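Local structure of peroxinectin A (Dictyostelium discoideum, 6ERC) at residues Y315-T320 against L344-I349; G11-N16 against T282-N287; N53-Q58 against N421-A426. The protein is a secreted haem peroxidase that uses hydrogen peroxide to oxidise phenolic donors, and also has peroxidase activity toward iodide and thiocyanate. All blocks are in the same frame, centred on the assembly; numbering follows the deposited sequence.

Interaction 1. Residues Y315-T320 against L344-I349; sequences YSENGT and LIRGLI. With NAG (2-acetamido-2-deoxy-beta-D-glucopyranose), chain E.
Tyr-315 and Arg-346 form the tight part of this contact. Their CB atoms lie 3.6 Å apart. With CG of Arg-346 anti to its carbonyl carbon (chi1 -69°) and the chain extended from there to NE, the side chain runs alongside the loop backbone. The edge of its guanidinium meets the backbone carbonyl of Tyr-315: NH1 donates to Tyr-315 O in a weak, bent bond of 3.0 Å and 134°. Ser-316 O and Glu-317 CA lie over one face of the group, CA at 3.5 Å from NH2. The Tyr-315 ring turns its edge to Gly-347, with CD2 at 3.8 Å from CA. Residues 316-319 make a type I beta turn, closed by Gly-319 N to Ser-316 O. Gly-319, with positive phi, completes the G1 bulge of the hairpin that joins strands 311-315 and 321-326. Beyond the guanidinium the contact is loose. The Glu-317 carboxylate does not reach Arg-346; its OE1 stays 5.7 Å from NH2. Asn-318 points away and carries an N-linked N-acetylglucosamine on the solvent side. Arg-346 NE and NH2 bond instead to the backbone carbonyls of Ile-501 and Asn-500. A leucine here would probably leave those two carbonyls and that of Tyr-315 without their donor.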
loop_
_atom_site.group_PDB
_atom_site.type_symbol
_atom_site.label_atom_id
_atom_site.label_comp_id
_atom_site.label_asym_id
_atom_site.label_seq_id
_atom_site.Cartn_x
_atom_site.Cartn_y
_atom_site.Cartn_z
ATOM N N TYR A 315 -10.619 -16.928 13.984
ATOM C CA TYR A 315 -10.382 -17.976 14.964
ATOM C C TYR A 315 -10.733 -17.463 16.353
ATOM O O TYR A 315 -10.570 -16.280 16.654
ATOM C CB TYR A 315 -8.924 -18.456 14.929
ATOM C CG TYR A 315 -8.623 -19.391 13.781
ATOM C CD1 TYR A 315 -8.747 -20.766 13.932
ATOM C CD2 TYR A 315 -8.219 -18.900 12.547
ATOM C CE1 TYR A 315 -8.475 -21.626 12.891
ATOM C CE2 TYR A 315 -7.945 -19.754 11.495
ATOM C CZ TYR A 315 -8.075 -21.117 11.673
ATOM O OH TYR A 315 -7.807 -21.980 10.635
ATOM N N SER A 316 -11.227 -18.365 17.196
ATOM C CA SER A 316 -11.604 -18.000 18.552
ATOM C C SER A 316 -10.458 -18.291 19.523
ATOM O O SER A 316 -9.397 -18.794 19.145
ATOM C CB SER A 316 -12.877 -18.733 18.963
ATOM O OG SER A 316 -12.654 -20.124 19.072
ATOM N N GLU A 317 -10.678 -17.966 20.799
ATOM C CA GLU A 317 -9.621 -18.106 21.796
ATOM C C GLU A 317 -9.112 -19.542 21.877
ATOM O O GLU A 317 -7.901 -19.770 21.975
ATOM C CB GLU A 317 -10.127 -17.639 23.161
ATOM C CG GLU A 317 -9.029 -17.424 24.192
ATOM C CD GLU A 317 -9.576 -17.079 25.560
ATOM O OE1 GLU A 317 -10.803 -16.882 25.680
ATOM O OE2 GLU A 317 -8.776 -17.009 26.516
ATOM N N ASN A 318 -10.015 -20.524 21.832
ATOM C CA ASN A 318 -9.624 -21.920 21.974
ATOM C C ASN A 318 -9.198 -22.554 20.649
ATOM O O ASN A 318 -9.187 -23.785 20.538
ATOM C CB ASN A 318 -10.756 -22.734 22.616
ATOM C CG ASN A 318 -12.054 -22.683 21.827
ATOM O OD1 ASN A 318 -12.058 -22.494 20.611
ATOM N ND2 ASN A 318 -13.174 -22.849 22.531
ATOM N N GLY A 319 -8.843 -21.744 19.654
ATOM C CA GLY A 319 -8.255 -22.248 18.430
ATOM C C GLY A 319 -9.229 -22.797 17.412
ATOM O O GLY A 319 -8.792 -23.429 16.444
ATOM N N THR A 320 -10.528 -22.575 17.591
ATOM C CA THR A 320 -11.523 -23.082 16.655
ATOM C C THR A 320 -11.660 -22.156 15.453
ATOM O O THR A 320 -11.599 -20.929 15.581
ATOM C CB THR A 320 -12.878 -23.237 17.344
ATOM O OG1 THR A 320 -13.153 -22.069 18.129
ATOM C CG2 THR A 320 -12.889 -24.458 18.245
ATOM N N LEU A 344 -9.527 -11.827 14.000
ATOM C CA LEU A 344 -8.864 -11.545 12.733
ATOM C C LEU A 344 -7.373 -11.836 12.822
ATOM O O LEU A 344 -6.820 -12.550 11.976
ATOM C CB LEU A 344 -9.096 -10.089 12.331
ATOM C CG LEU A 344 -10.495 -9.755 11.816
ATOM C CD1 LEU A 344 -10.710 -8.254 11.835
ATOM C CD2 LEU A 344 -10.693 -10.308 10.410
ATOM N N ILE A 345 -6.705 -11.287 13.840
ATOM C CA ILE A 345 -5.262 -11.469 13.971
ATOM C C ILE A 345 -4.910 -12.946 13.907
ATOM O O ILE A 345 -3.955 -13.345 13.231
ATOM C CB ILE A 345 -4.752 -10.829 15.277
ATOM C CG1 ILE A 345 -5.077 -9.330 15.329
ATOM C CG2 ILE A 345 -3.248 -11.058 15.431
ATOM C CD1 ILE A 345 -4.399 -8.495 14.265
ATOM N N ARG A 346 -5.669 -13.784 14.614
ATOM C CA ARG A 346 -5.378 -15.213 14.605
ATOM C C ARG A 346 -5.435 -15.770 13.190
ATOM O O ARG A 346 -4.571 -16.556 12.789
ATOM C CB ARG A 346 -6.354 -15.960 15.515
ATOM C CG ARG A 346 -6.178 -15.680 16.998
ATOM C CD ARG A 346 -7.014 -16.632 17.847
ATOM N NE ARG A 346 -7.117 -16.193 19.239
ATOM C CZ ARG A 346 -8.094 -15.431 19.725
ATOM N NH1 ARG A 346 -9.077 -15.006 18.943
ATOM N NH2 ARG A 346 -8.090 -15.089 21.005
ATOM N N GLY A 347 -6.445 -15.368 12.416
ATOM C CA GLY A 347 -6.543 -15.841 11.046
ATOM C C GLY A 347 -5.431 -15.308 10.160
ATOM O O GLY A 347 -4.887 -16.037 9.327
ATOM N N LEU A 348 -5.073 -14.034 10.332
ATOM C CA LEU A 348 -4.087 -13.415 9.452
ATOM C C LEU A 348 -2.725 -14.089 9.570
ATOM O O LEU A 348 -2.003 -14.222 8.574
ATOM C CB LEU A 348 -3.966 -11.925 9.767
ATOM C CG LEU A 348 -5.183 -11.048 9.477
ATOM C CD1 LEU A 348 -4.920 -9.634 9.970
ATOM C CD2 LEU A 348 -5.524 -11.040 7.996
ATOM N N ILE A 349 -2.346 -14.510 10.780
ATOM C CA ILE A 349 -1.010 -15.059 10.993
ATOM C C ILE A 349 -0.924 -16.552 10.699
ATOM O O ILE A 349 0.187 -17.077 10.542
ATOM C CB ILE A 349 -0.519 -14.798 12.431
ATOM C CG1 ILE A 349 -1.371 -15.561 13.457
ATOM C CG2 ILE A 349 -0.528 -13.303 12.726
ATOM C CD1 ILE A 349 -0.819 -15.515 14.873
HETATM C C1 NAG E . -14.279 -22.727 22.551
HETATM C C2 NAG E . -15.082 -21.671 21.760
HETATM C C3 NAG E . -16.372 -22.276 21.195
HETATM C C4 NAG E . -16.097 -23.572 20.447
HETATM C C5 NAG E . -15.338 -24.527 21.353
HETATM C C6 NAG E . -15.004 -25.842 20.687
HETATM C C7 NAG E . -14.551 -19.565 22.961
HETATM C C8 NAG E . -13.146 -19.693 22.458
HETATM N N2 NAG E . -15.408 -20.529 22.602
HETATM O O3 NAG E . -16.984 -21.337 20.319
HETATM O O4 NAG E . -17.326 -24.175 20.062
HETATM O O5 NAG E . -14.101 -23.917 21.742
HETATM O O6 NAG E . -15.572 -25.931 19.387
HETATM O O7 NAG E . -14.897 -18.627 23.675
#

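Interaction 2. Residues G11-N16 against T282-N287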
loop_
_atom_site.group_PDB
_atom_site.type_symbol
_atom_site.label_atom_id
_atom_site.label_comp_id
_atom_site.label_asym_id
_atom_site.label_seq_id
_atom_site.Cartn_x
_atom_site.Cartn_y
_atom_site.Cartn_z
ATOM N N GLY A 11 10.553 19.903 5.994
ATOM C CA GLY A 11 11.533 20.098 7.036
ATOM C C GLY A 11 12.436 18.911 7.284
ATOM O O GLY A 11 13.411 19.041 8.034
ATOM N N ASN A 12 12.150 17.758 6.677
ATOM C CA ASN A 12 12.982 16.579 6.890
ATOM C C ASN A 12 14.362 16.763 6.270
ATOM O O ASN A 12 15.366 16.302 6.825
ATOM C CB ASN A 12 12.290 15.348 6.309
ATOM C CG ASN A 12 12.892 14.054 6.802
ATOM O OD1 ASN A 12 14.020 13.710 6.456
ATOM N ND2 ASN A 12 12.134 13.319 7.605
ATOM N N ASN A 13 14.430 17.426 5.120
ATOM C CA ASN A 13 15.691 17.754 4.466
ATOM C C ASN A 13 15.917 19.254 4.592
ATOM O O ASN A 13 15.114 20.051 4.095
ATOM C CB ASN A 13 15.681 17.328 2.999
ATOM C CG ASN A 13 17.058 17.379 2.374
ATOM O OD1 ASN A 13 17.484 18.415 1.863
ATOM N ND2 ASN A 13 17.769 16.256 2.419
ATOM N N LYS A 14 17.010 19.635 5.256
ATOM C CA LYS A 14 17.263 21.047 5.521
ATOM C C LYS A 14 17.443 21.826 4.224
ATOM O O LYS A 14 16.857 22.900 4.043
ATOM C CB LYS A 14 18.494 21.195 6.415
ATOM C CG LYS A 14 18.317 20.617 7.809
ATOM C CD LYS A 14 19.606 20.703 8.611
ATOM C CE LYS A 14 19.406 20.254 10.054
ATOM N NZ LYS A 14 18.542 21.193 10.830
ATOM N N GLN A 15 18.244 21.292 3.301
ATOM C CA GLN A 15 18.568 22.028 2.084
ATOM C C GLN A 15 17.373 22.110 1.141
ATOM O O GLN A 15 17.243 23.082 0.388
ATOM C CB GLN A 15 19.758 21.376 1.374
ATOM C CG GLN A 15 21.062 21.391 2.172
ATOM C CD GLN A 15 21.080 20.389 3.330
ATOM O OE1 GLN A 15 20.237 19.489 3.408
ATOM N NE2 GLN A 15 22.042 20.550 4.238
ATOM N N ASN A 16 16.494 21.109 1.167
ATOM C CA ASN A 16 15.309 21.063 0.310
ATOM C C ASN A 16 14.104 20.795 1.199
ATOM O O ASN A 16 13.606 19.663 1.268
ATOM C CB ASN A 16 15.458 20.001 -0.777
ATOM C CG ASN A 16 16.744 20.157 -1.559
ATOM O OD1 ASN A 16 16.900 21.103 -2.329
ATOM N ND2 ASN A 16 17.679 19.234 -1.355
ATOM N N THR A 282 23.415 2.660 6.763
ATOM C CA THR A 282 24.733 3.270 6.611
ATOM C C THR A 282 24.744 4.757 6.951
ATOM O O THR A 282 25.709 5.451 6.606
ATOM C CB THR A 282 25.253 3.077 5.184
ATOM O OG1 THR A 282 24.343 3.683 4.258
ATOM C CG2 THR A 282 25.405 1.601 4.861
ATOM N N GLY A 283 23.708 5.267 7.607
ATOM C CA GLY A 283 23.687 6.650 8.031
ATOM C C GLY A 283 22.846 7.528 7.117
ATOM O O GLY A 283 22.590 7.212 5.951
ATOM N N TYR A 284 22.417 8.661 7.667
ATOM C CA TYR A 284 21.599 9.603 6.917
ATOM C C TYR A 284 22.437 10.319 5.869
ATOM O O TYR A 284 23.540 10.793 6.156
ATOM C CB TYR A 284 20.961 10.615 7.865
ATOM C CG TYR A 284 20.308 11.789 7.170
ATOM C CD1 TYR A 284 19.173 11.616 6.388
ATOM C CD2 TYR A 284 20.820 13.073 7.306
ATOM C CE1 TYR A 284 18.572 12.691 5.756
ATOM C CE2 TYR A 284 20.226 14.150 6.680
ATOM C CZ TYR A 284 19.105 13.955 5.907
ATOM O OH TYR A 284 18.511 15.029 5.283
ATOM N N ASP A 285 21.909 10.396 4.651
ATOM C CA ASP A 285 22.557 11.089 3.541
ATOM C C ASP A 285 21.665 12.254 3.135
ATOM O O ASP A 285 20.564 12.045 2.614
ATOM C CB ASP A 285 22.792 10.134 2.373
ATOM C CG ASP A 285 23.745 10.695 1.336
ATOM O OD1 ASP A 285 23.728 11.922 1.099
ATOM O OD2 ASP A 285 24.514 9.902 0.755
ATOM N N ALA A 286 22.135 13.479 3.376
ATOM C CA ALA A 286 21.347 14.663 3.055
ATOM C C ALA A 286 21.172 14.875 1.558
ATOM O O ALA A 286 20.355 15.712 1.162
ATOM C CB ALA A 286 21.991 15.907 3.665
ATOM N N ASN A 287 21.916 14.153 0.723
ATOM C CA ASN A 287 21.789 14.273 -0.721
ATOM C C ASN A 287 20.828 13.256 -1.325
ATOM O O ASN A 287 20.566 13.320 -2.531
ATOM C CB ASN A 287 23.161 14.120 -1.379
ATOM C CG ASN A 287 24.155 15.149 -0.891
ATOM O OD1 ASN A 287 23.797 16.300 -0.633
ATOM N ND2 ASN A 287 25.413 14.742 -0.753
HETATM O O HOH W 1 16.097 14.596 4.624
HETATM O O HOH W 2 18.082 13.659 2.581
HETATM O O HOH W 3 18.710 17.650 5.911
#
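The side chains of Asn-13 and Tyr-284 cross at about a right angle, with the amide and ring planes 58° apart. The amide nitrogen comes obliquely to the phenol end of the ring, and Asn-13 ND2 lies 3.2 Å from Tyr-284 OH. The direct bond goes to the backbone two residues on from the tyrosine. Asn-13 ND2 donates to Ala-286 O at 2.9 Å, nearly straight at 165°. The acceptor lies in the amide plane, while the donor is tilted from the plane of the carbonyl. CG of Asn-13 is anti to the backbone N (chi1 -168°), which carries the amide across to residues 282-287. Its other end is turned back. Asn-13 OD1 accepts from Asn-16 N at 3.0 Å, in the carbonyl plane and on a lone pair, an Asx motif that holds the amide against rotation. On the facing loop, Asp-285 OD1 accepts from Asn-287 N in an Asx turn.

Waters fill in between the two loops. One is 2.5 Å from Tyr-284 OH and also lies within bonding reach of Asn-12 OD1 and Asn-13 ND2. A second lies 2.7 Å from Tyr-284 OH and accepts a hydrogen bond from Lys-14 N. A third sits between Asn-13 ND2, a weak bond, and Asp-285 O. Ala-286 O and two of these waters compete for the two N-H hydrogens of ND2, so the water contacts are probably shared or partial.

The contact ties the N-terminal loop to the loop between helices 247-275 and 294-300. Asn-12 is held mainly from elsewhere, by Arg-470 N and Asp-469, and touches Tyr-149, a residue of the sodium site. The chemistry is almost wholly polar. One amide, pinned by its oxygen, does the direct joining, and the phenol adds water-mediated links that probably tolerate small shifts between the loops.

Interaction 3. Residues N53-Q58 against N421-A426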
loop_
_atom_site.group_PDB
_atom_site.type_symbol
_atom_site.label_atom_id
_atom_site.label_comp_id
_atom_site.label_asym_id
_atom_site.label_seq_id
_atom_site.Cartn_x
_atom_site.Cartn_y
_atom_site.Cartn_z
ATOM N N ASN A 53 -9.133 -9.637 -18.356
ATOM C CA ASN A 53 -9.780 -10.918 -18.618
ATOM C C ASN A 53 -8.796 -11.935 -19.186
ATOM O O ASN A 53 -8.866 -13.123 -18.856
ATOM C CB ASN A 53 -10.957 -10.724 -19.574
ATOM C CG ASN A 53 -12.116 -9.995 -18.928
ATOM O OD1 ASN A 53 -12.453 -10.244 -17.770
ATOM N ND2 ASN A 53 -12.732 -9.084 -19.671
ATOM N N ILE A 54 -7.872 -11.491 -20.038
ATOM C CA ILE A 54 -6.978 -12.429 -20.709
ATOM C C ILE A 54 -5.929 -12.956 -19.738
ATOM O O ILE A 54 -5.682 -14.165 -19.664
ATOM C CB ILE A 54 -6.324 -11.767 -21.938
ATOM C CG1 ILE A 54 -7.373 -11.508 -23.027
ATOM C CG2 ILE A 54 -5.204 -12.645 -22.501
ATOM C CD1 ILE A 54 -6.922 -10.542 -24.101
ATOM N N ILE A 55 -5.293 -12.064 -18.989
ATOM C CA ILE A 55 -4.135 -12.413 -18.172
ATOM C C ILE A 55 -4.516 -12.666 -16.717
ATOM O O ILE A 55 -4.152 -13.692 -16.145
ATOM C CB ILE A 55 -3.060 -11.309 -18.286
ATOM C CG1 ILE A 55 -2.355 -11.423 -19.639
ATOM C CG2 ILE A 55 -2.052 -11.403 -17.140
ATOM C CD1 ILE A 55 -1.406 -10.293 -19.942
ATOM N N PHE A 56 -5.239 -11.735 -16.097
ATOM C CA PHE A 56 -5.409 -11.760 -14.651
ATOM C C PHE A 56 -6.495 -12.713 -14.169
ATOM O O PHE A 56 -6.576 -12.958 -12.962
ATOM C CB PHE A 56 -5.703 -10.346 -14.143
ATOM C CG PHE A 56 -4.509 -9.437 -14.185
ATOM C CD1 PHE A 56 -3.665 -9.330 -13.092
ATOM C CD2 PHE A 56 -4.219 -8.702 -15.320
ATOM C CE1 PHE A 56 -2.561 -8.502 -13.129
ATOM C CE2 PHE A 56 -3.115 -7.871 -15.361
ATOM C CZ PHE A 56 -2.286 -7.772 -14.263
ATOM N N ASP A 57 -7.313 -13.267 -15.061
ATOM C CA ASP A 57 -8.406 -14.126 -14.622
ATOM C C ASP A 57 -7.876 -15.289 -13.796
ATOM O O ASP A 57 -6.896 -15.940 -14.167
ATOM C CB ASP A 57 -9.189 -14.657 -15.819
ATOM C CG ASP A 57 -10.424 -15.431 -15.401
ATOM O OD1 ASP A 57 -11.262 -14.851 -14.678
ATOM O OD2 ASP A 57 -10.556 -16.614 -15.790
ATOM N N GLN A 58 -8.534 -15.547 -12.669
ATOM C CA GLN A 58 -8.156 -16.624 -11.768
ATOM C C GLN A 58 -9.385 -17.466 -11.469
ATOM O O GLN A 58 -10.451 -16.926 -11.157
ATOM C CB GLN A 58 -7.556 -16.069 -10.474
ATOM C CG GLN A 58 -6.894 -17.116 -9.599
ATOM C CD GLN A 58 -6.062 -16.498 -8.495
ATOM O OE1 GLN A 58 -5.820 -15.292 -8.491
ATOM N NE2 GLN A 58 -5.619 -17.322 -7.552
ATOM N N ASN A 421 1.300 -18.463 -23.032
ATOM C CA ASN A 421 0.140 -18.366 -23.909
ATOM C C ASN A 421 -0.661 -17.102 -23.625
ATOM O O ASN A 421 -1.016 -16.358 -24.547
ATOM C CB ASN A 421 -0.728 -19.613 -23.753
ATOM C CG ASN A 421 -0.056 -20.857 -24.305
ATOM O OD1 ASN A 421 1.132 -20.841 -24.638
ATOM N ND2 ASN A 421 -0.815 -21.946 -24.404
ATOM N N ARG A 422 -0.949 -16.833 -22.349
ATOM C CA ARG A 422 -1.730 -15.649 -22.009
ATOM C C ARG A 422 -1.023 -14.370 -22.438
ATOM O O ARG A 422 -1.683 -13.392 -22.809
ATOM C CB ARG A 422 -2.026 -15.632 -20.509
ATOM C CG ARG A 422 -3.019 -16.705 -20.089
ATOM C CD ARG A 422 -3.514 -16.527 -18.663
ATOM N NE ARG A 422 -4.570 -17.489 -18.352
ATOM C CZ ARG A 422 -5.500 -17.321 -17.417
ATOM N NH1 ARG A 422 -5.530 -16.220 -16.681
ATOM N NH2 ARG A 422 -6.416 -18.259 -17.226
ATOM N N LEU A 423 0.310 -14.355 -22.403
ATOM C CA LEU A 423 1.045 -13.201 -22.910
ATOM C C LEU A 423 0.940 -13.104 -24.429
ATOM O O LEU A 423 0.720 -12.014 -24.971
ATOM C CB LEU A 423 2.509 -13.278 -22.476
ATOM C CG LEU A 423 2.785 -13.127 -20.983
ATOM C CD1 LEU A 423 4.237 -13.458 -20.687
ATOM C CD2 LEU A 423 2.451 -11.720 -20.508
ATOM N N LYS A 424 1.101 -14.231 -25.132
ATOM C CA LYS A 424 0.919 -14.234 -26.581
ATOM C C LYS A 424 -0.479 -13.765 -26.957
ATOM O O LYS A 424 -0.654 -13.028 -27.934
ATOM C CB LYS A 424 1.165 -15.634 -27.146
ATOM C CG LYS A 424 2.598 -16.126 -27.049
ATOM C CD LYS A 424 2.699 -17.587 -27.474
ATOM C CE LYS A 424 4.045 -18.192 -27.104
ATOM N NZ LYS A 424 4.152 -19.617 -27.531
ATOM N N ASN A 425 -1.488 -14.188 -26.193
ATOM C CA ASN A 425 -2.863 -13.802 -26.485
ATOM C C ASN A 425 -3.093 -12.317 -26.218
ATOM O O ASN A 425 -3.832 -11.656 -26.957
ATOM C CB ASN A 425 -3.822 -14.652 -25.650
ATOM C CG ASN A 425 -5.272 -14.504 -26.080
ATOM O OD1 ASN A 425 -5.615 -13.618 -26.867
ATOM N ND2 ASN A 425 -6.133 -15.370 -25.556
ATOM N N ALA A 426 -2.470 -11.776 -25.169
ATOM C CA ALA A 426 -2.703 -10.382 -24.798
ATOM C C ALA A 426 -1.873 -9.423 -25.642
ATOM O O ALA A 426 -2.362 -8.357 -26.032
ATOM C CB ALA A 426 -2.394 -10.175 -23.313
#
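The guanidinium of Arg-422 meets residues 53-58 by its edge. Two backbone oxygens share its NH1. Ile-55 O lies in the guanidinium plane, at 2.9 Å from NH1, and Asp-57 O is tilted 15° from that plane, also at 2.9 Å from NH1. The carbonyls are used differently. NH1 stands well above the carbonyl plane of Ile-55, but lies in the carbonyl plane of Asp-57, on a lone pair. Phe-56 turns its CB away from residues 421-426. CG2 of Ile-55 lies over one face of its ring, and helices 379-390 and 435-441 also pack on it.

The chain of Arg-422 is extended from CG to NE and passes along the backbone of residues 54-57, with CD 3.4 Å from Ile-54 O. Behind it the two helices pack with small and branched side chains. Ile-55 CD1 lies 3.5 Å from Ala-426 CB and 4.2 Å from Leu-423 CD2. Ile-54 CG2 rests 3.8 Å from the same Ala-426 CB, and also touches Asn-425 CB. The short alanine lets both isoleucines close in on helix 417-426.

Asp-57 has its charge partner elsewhere, in a salt bridge to Arg-365; its OD2 is 4.7 Å from Arg-422 NH2. Arg-422 also touches Tyr-359, a residue of the calcium site. The contact combines apolar helix packing with one arginine bonded to two backbone carbonyls. Both N-H groups of NH1 are spent on Ile-55 O and Asp-57 O, whose partial negative charge would probably favour the positive guanidinium.

How the interactions relate
From the N terminus, residues 11-16 open interaction 2 and residues 53-58 then open interaction 3. Interaction 2 closes at 282-287, before interaction 3 has closed, and the two loops cross. Interaction 1 follows in series after interaction 2. It opens at 315-320 and closes at 344-349, a short loop lying wholly within the long one that interaction 3 completes at 421-426. Interaction 2 ties the N-terminal loop to the loop after helix 247-275. Interaction 1 ties a hairpin to helix 342-350, and interaction 3 joins helices 48-56 and 417-426. None touch: interactions 1 and 3 are about 17 Å apart at their nearest atoms.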